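PDB 2V8T: manganese-containing pseudocatalase from Thermus thermophilus, which probably breaks hydrogen peroxide down to water and oxygen at a two-manganese centre. Local coordinates for residues I63-T68 with Y234-E239; H230-R235 with E258-D263. All coordinates share one frame; numbering follows the deposited sequence.

Interaction 1 of 2, residues I63-T68 with Y234-E239; sequences IANIAT and YRFSPE
Helix 57-85 meets the chain just where strand 232-235 ends, and the backbones come nearest at Asn65 and Phe236, whose CA atoms lie 6.2 Å apart. Asn65 carries the contact with both ends of its amide. Asn65 ND2 gives a nearly straight hydrogen bond to Tyr234 O, 2.8 Å long with 172° at the hydrogen, and that oxygen lies almost in the amide plane. Asn65 OD1 accepts from Phe236 N at 2.9 Å, in the carbonyl plane and on a lone pair. With CG anti to the backbone N (chi1 -175°), the amide stands out from the helix and reads the donor and the acceptor on either side of Arg235. A water adds a further bond to the same oxygen: it donates to Asn65 OD1 and to Phe236 O, bridging helix and turn.

One turn of helix further on, Thr68 supplies the apolar touch. Thr68 CG2 rests 3.7 Å from Phe236 CB, the two side chains running past each other in opposite directions, while Thr68 OG1 is bonded back to Ala64 O in its own helix. Phe236 is the centre of an inverse gamma turn, closed by a weak bond from Ser237 N to Arg235 O. Beyond it, Ser237 OG, in a residue predicted to bind calcium, is hydrogen-bonded to Arg4 O of a second subunit, and Phe2 of that subunit packs on Phe236.

Helix 57-85 also bears the manganese ligands Glu70 and His73, and the contact joins the end of the strand to this helix of the ferritin-clan core. In this buried setting, Asn65 satisfies two main-chain polar groups without bringing in a charge, and its two different bonds settle which way round the amide sits.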
# COMPACT_ATOMS: atom_id res chain seq x y z
N ILE A 63 -8.19 -9.76 -27.75
CA ILE A 63 -7.90 -9.51 -26.33
C ILE A 63 -8.29 -10.72 -25.49
O ILE A 63 -7.57 -11.12 -24.57
CB ILE A 63 -8.58 -8.20 -25.87
CG1 ILE A 63 -8.00 -6.98 -26.63
CG2 ILE A 63 -8.43 -8.02 -24.34
CD1 ILE A 63 -8.75 -5.65 -26.31
N ALA A 64 -9.47 -11.31 -25.76
CA ALA A 64 -9.93 -12.43 -24.98
C ALA A 64 -8.96 -13.62 -25.10
O ALA A 64 -8.72 -14.36 -24.13
CB ALA A 64 -11.34 -12.84 -25.38
N ASN A 65 -8.46 -13.85 -26.31
CA ASN A 65 -7.57 -14.97 -26.56
C ASN A 65 -6.17 -14.75 -25.99
O ASN A 65 -5.59 -15.65 -25.39
CB ASN A 65 -7.49 -15.24 -28.06
CG ASN A 65 -6.69 -16.46 -28.36
OD1 ASN A 65 -7.08 -17.58 -28.01
ND2 ASN A 65 -5.54 -16.28 -28.98
N ILE A 66 -5.61 -13.54 -26.17
CA ILE A 66 -4.30 -13.27 -25.60
C ILE A 66 -4.37 -13.34 -24.07
O ILE A 66 -3.46 -13.88 -23.44
CB ILE A 66 -3.68 -11.98 -26.14
CG1 ILE A 66 -3.40 -12.13 -27.63
CG2 ILE A 66 -2.39 -11.64 -25.38
CD1 ILE A 66 -2.90 -10.84 -28.30
N ALA A 67 -5.47 -12.88 -23.46
CA ALA A 67 -5.63 -13.03 -22.02
C ALA A 67 -5.44 -14.50 -21.62
O ALA A 67 -4.81 -14.83 -20.61
CB ALA A 67 -7.00 -12.57 -21.57
N THR A 68 -6.07 -15.41 -22.39
CA THR A 68 -5.98 -16.83 -22.08
C THR A 68 -4.55 -17.34 -22.17
O THR A 68 -4.10 -18.12 -21.35
CB THR A 68 -6.92 -17.63 -22.99
OG1 THR A 68 -8.21 -17.03 -22.93
CG2 THR A 68 -7.02 -19.07 -22.55
N TYR A 234 -1.79 -18.75 -31.30
CA TYR A 234 -2.57 -19.94 -30.98
C TYR A 234 -3.96 -19.52 -30.52
O TYR A 234 -4.09 -18.60 -29.69
CB TYR A 234 -1.91 -20.74 -29.88
CG TYR A 234 -0.50 -21.18 -30.19
CD1 TYR A 234 0.61 -20.42 -29.80
CD2 TYR A 234 -0.24 -22.34 -30.89
CE1 TYR A 234 1.89 -20.79 -30.12
CE2 TYR A 234 1.02 -22.73 -31.22
CZ TYR A 234 2.12 -21.95 -30.88
OH TYR A 234 3.40 -22.30 -31.21
N ARG A 235 -4.96 -20.23 -30.99
CA ARG A 235 -6.35 -20.05 -30.58
C ARG A 235 -6.60 -20.96 -29.39
O ARG A 235 -6.80 -22.18 -29.55
CB ARG A 235 -7.30 -20.34 -31.75
CG ARG A 235 -8.74 -20.02 -31.42
CD ARG A 235 -9.70 -20.33 -32.59
NE ARG A 235 -9.86 -21.76 -32.84
CZ ARG A 235 -10.71 -22.55 -32.16
NH1 ARG A 235 -11.60 -22.05 -31.34
NH2 ARG A 235 -10.66 -23.87 -32.34
N PHE A 236 -6.55 -20.40 -28.18
CA PHE A 236 -6.65 -21.14 -26.93
C PHE A 236 -8.14 -21.32 -26.54
O PHE A 236 -8.59 -20.85 -25.52
CB PHE A 236 -5.89 -20.44 -25.80
CG PHE A 236 -4.39 -20.55 -25.87
CD1 PHE A 236 -3.76 -21.63 -25.25
CD2 PHE A 236 -3.58 -19.58 -26.47
CE1 PHE A 236 -2.38 -21.75 -25.24
CE2 PHE A 236 -2.21 -19.72 -26.45
CZ PHE A 236 -1.60 -20.77 -25.84
N SER A 237 -8.88 -22.03 -27.37
CA SER A 237 -10.32 -22.22 -27.16
C SER A 237 -10.82 -23.42 -27.93
O SER A 237 -10.40 -23.59 -29.08
CB SER A 237 -11.09 -21.00 -27.67
OG SER A 237 -12.49 -21.17 -27.56
N PRO A 238 -11.78 -24.17 -27.40
CA PRO A 238 -12.39 -25.25 -28.22
C PRO A 238 -13.03 -24.71 -29.52
O PRO A 238 -12.78 -25.26 -30.61
CB PRO A 238 -13.39 -25.91 -27.29
CG PRO A 238 -12.84 -25.62 -25.88
CD PRO A 238 -12.26 -24.21 -26.00
N GLU A 239 -13.85 -23.69 -29.41
CA GLU A 239 -14.71 -23.30 -30.54
C GLU A 239 -14.82 -21.81 -30.77
O GLU A 239 -15.36 -21.38 -31.78
CB GLU A 239 -16.18 -23.72 -30.32
CG GLU A 239 -16.45 -25.18 -30.50
CD GLU A 239 -16.21 -25.73 -31.90
OE1 GLU A 239 -16.02 -24.97 -32.84
OE2 GLU A 239 -16.22 -26.98 -32.00
O HOH W 1 -8.78 -18.05 -25.66

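Interaction 2 of 2, residues H230-R235 with E258-D263; sequences HRNLYR and EVVVVD
Arg231 O is gripped twice: Val260 N donates to it at 2.8 Å in an almost straight bond, and Trp248 NE1 adds a second hydrogen bond. This opens a two-stranded parallel sheet, strands 232-235 and 260-263, packed against helix 172-200 of the ferritin-like core. Three more backbone bonds follow in turn: Leu233 N to Val260 O, Val262 N to Leu233 O and Arg235 N to Val262 O.

Asn232, Tyr234, Val260 and Val262 share one face. There Val262 CG1 and CB touch the Tyr234 ring obliquely, with Val262 CB 3.6 Å from Tyr234 CD2, and Val262 CG2 comes 3.7 Å from Asn232 CG. Asn232 ND2 in turn donates to Tyr234 OH at 3.1 Å, tying amide to phenol along the strand. On the other face Leu233 turns inward onto Val187 and Trp248, near the manganese ligand His188.

At the C-terminal ends of the two strands a salt bridge joins them. The Arg235 chain bends at chi3 (70°), bringing its guanidinium alongside Asp263, the two planes 52° apart. Arg235 NH2 also serves Pro238 O; its salt bridge reaches Asp263 OD1 on the syn side at 2.7 Å, 30° out of the carboxylate plane.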
# COMPACT_ATOMS: atom_id res chain seq x y z
N HIS A 230 7.48 -17.06 -33.64
CA HIS A 230 7.10 -15.67 -33.83
C HIS A 230 5.95 -15.50 -34.82
O HIS A 230 5.36 -14.41 -34.90
CB HIS A 230 8.29 -14.83 -34.31
CG HIS A 230 8.87 -15.33 -35.59
ND1 HIS A 230 9.44 -16.59 -35.66
CD2 HIS A 230 8.95 -14.74 -36.80
CE1 HIS A 230 9.85 -16.72 -36.91
NE2 HIS A 230 9.58 -15.64 -37.63
N ARG A 231 5.64 -16.51 -35.60
CA ARG A 231 4.54 -16.40 -36.56
C ARG A 231 3.21 -16.76 -35.92
O ARG A 231 2.18 -16.47 -36.51
CB ARG A 231 4.78 -17.35 -37.75
CG ARG A 231 6.06 -17.04 -38.47
CD ARG A 231 6.26 -17.84 -39.70
NE ARG A 231 7.52 -17.46 -40.32
CZ ARG A 231 8.61 -18.21 -40.20
NH1 ARG A 231 8.53 -19.47 -39.70
NH2 ARG A 231 9.81 -17.74 -40.62
N ASN A 232 3.22 -17.46 -34.78
CA ASN A 232 2.05 -18.20 -34.35
C ASN A 232 1.22 -17.45 -33.33
O ASN A 232 1.71 -17.09 -32.25
CB ASN A 232 2.50 -19.51 -33.70
CG ASN A 232 3.19 -20.44 -34.67
OD1 ASN A 232 3.11 -20.25 -35.88
ND2 ASN A 232 3.88 -21.44 -34.11
N LEU A 233 -0.06 -17.27 -33.63
CA LEU A 233 -1.05 -16.85 -32.63
C LEU A 233 -1.93 -18.06 -32.43
O LEU A 233 -2.70 -18.45 -33.33
CB LEU A 233 -1.83 -15.63 -33.09
CG LEU A 233 -2.71 -15.00 -32.01
CD1 LEU A 233 -1.85 -14.35 -30.90
CD2 LEU A 233 -3.62 -13.96 -32.63
N TYR A 234 -1.79 -18.75 -31.30
CA TYR A 234 -2.57 -19.94 -30.98
C TYR A 234 -3.96 -19.52 -30.52
O TYR A 234 -4.09 -18.60 -29.69
CB TYR A 234 -1.91 -20.74 -29.88
CG TYR A 234 -0.50 -21.18 -30.19
CD1 TYR A 234 0.61 -20.42 -29.80
CD2 TYR A 234 -0.24 -22.34 -30.89
CE1 TYR A 234 1.89 -20.79 -30.12
CE2 TYR A 234 1.02 -22.73 -31.22
CZ TYR A 234 2.12 -21.95 -30.88
OH TYR A 234 3.40 -22.30 -31.21
N ARG A 235 -4.96 -20.23 -30.99
CA ARG A 235 -6.35 -20.05 -30.58
C ARG A 235 -6.60 -20.96 -29.39
O ARG A 235 -6.80 -22.18 -29.55
CB ARG A 235 -7.30 -20.34 -31.75
CG ARG A 235 -8.74 -20.02 -31.42
CD ARG A 235 -9.70 -20.33 -32.59
NE ARG A 235 -9.86 -21.76 -32.84
CZ ARG A 235 -10.71 -22.55 -32.16
NH1 ARG A 235 -11.60 -22.05 -31.34
NH2 ARG A 235 -10.66 -23.87 -32.34
N GLU A 258 4.94 -14.29 -43.43
CA GLU A 258 3.49 -14.25 -43.18
C GLU A 258 3.19 -14.93 -41.85
O GLU A 258 3.62 -16.03 -41.58
CB GLU A 258 2.71 -14.94 -44.29
CG GLU A 258 1.20 -14.96 -44.11
CD GLU A 258 0.45 -13.68 -44.21
OE1 GLU A 258 -0.66 -13.58 -43.51
OE2 GLU A 258 0.94 -12.77 -44.94
N VAL A 259 2.39 -14.26 -41.02
CA VAL A 259 2.01 -14.81 -39.72
C VAL A 259 0.81 -15.74 -39.87
O VAL A 259 0.09 -15.66 -40.87
CB VAL A 259 1.78 -13.69 -38.69
CG1 VAL A 259 3.05 -12.85 -38.54
CG2 VAL A 259 0.55 -12.87 -38.97
N VAL A 260 0.59 -16.58 -38.87
CA VAL A 260 -0.45 -17.60 -38.94
C VAL A 260 -1.18 -17.76 -37.65
O VAL A 260 -0.60 -17.64 -36.55
CB VAL A 260 -0.07 -18.86 -39.51
CG1 VAL A 260 0.50 -18.65 -40.94
CG2 VAL A 260 0.94 -19.38 -38.62
N VAL A 261 -2.46 -18.09 -37.76
CA VAL A 261 -3.26 -18.52 -36.61
C VAL A 261 -3.14 -20.04 -36.51
O VAL A 261 -3.31 -20.76 -37.53
CB VAL A 261 -4.73 -18.11 -36.79
CG1 VAL A 261 -5.57 -18.64 -35.58
CG2 VAL A 261 -4.82 -16.56 -36.87
N VAL A 262 -2.84 -20.55 -35.35
CA VAL A 262 -2.76 -21.97 -35.07
C VAL A 262 -3.97 -22.39 -34.26
O VAL A 262 -4.29 -21.78 -33.25
CB VAL A 262 -1.44 -22.33 -34.32
CG1 VAL A 262 -1.39 -23.82 -34.02
CG2 VAL A 262 -0.24 -21.87 -35.09
N ASP A 263 -4.68 -23.41 -34.74
CA ASP A 263 -5.85 -23.92 -34.03
C ASP A 263 -5.35 -24.68 -32.78
O ASP A 263 -4.62 -25.70 -32.90
CB ASP A 263 -6.65 -24.86 -34.96
CG ASP A 263 -7.97 -25.27 -34.43
OD1 ASP A 263 -8.32 -24.90 -33.31
OD2 ASP A 263 -8.71 -25.98 -35.19

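How the interactions relate
After the N-terminal strands and helix 36-49, the chain forms helix 57-85, which holds residues 63-68, and then runs through helices 144-166 and 172-200, which supply the manganese ligands Glu155 and His188. At strand 232-235 it returns to helix 57-85, which helix 172-200 already touches, and closes the long loop of interaction 1. Interaction 2 closes a much shorter one, 22 residues without helix or strand, when 258-263 returns beside 230-235. This second loop begins on the strand where the first ends, so they run in series, sharing Tyr234 and Arg235, with neither nested in the other. Ile66 CG1 and Leu233 CD1, 4.2 Å apart, join them directly, linking the late sheet to the helical core.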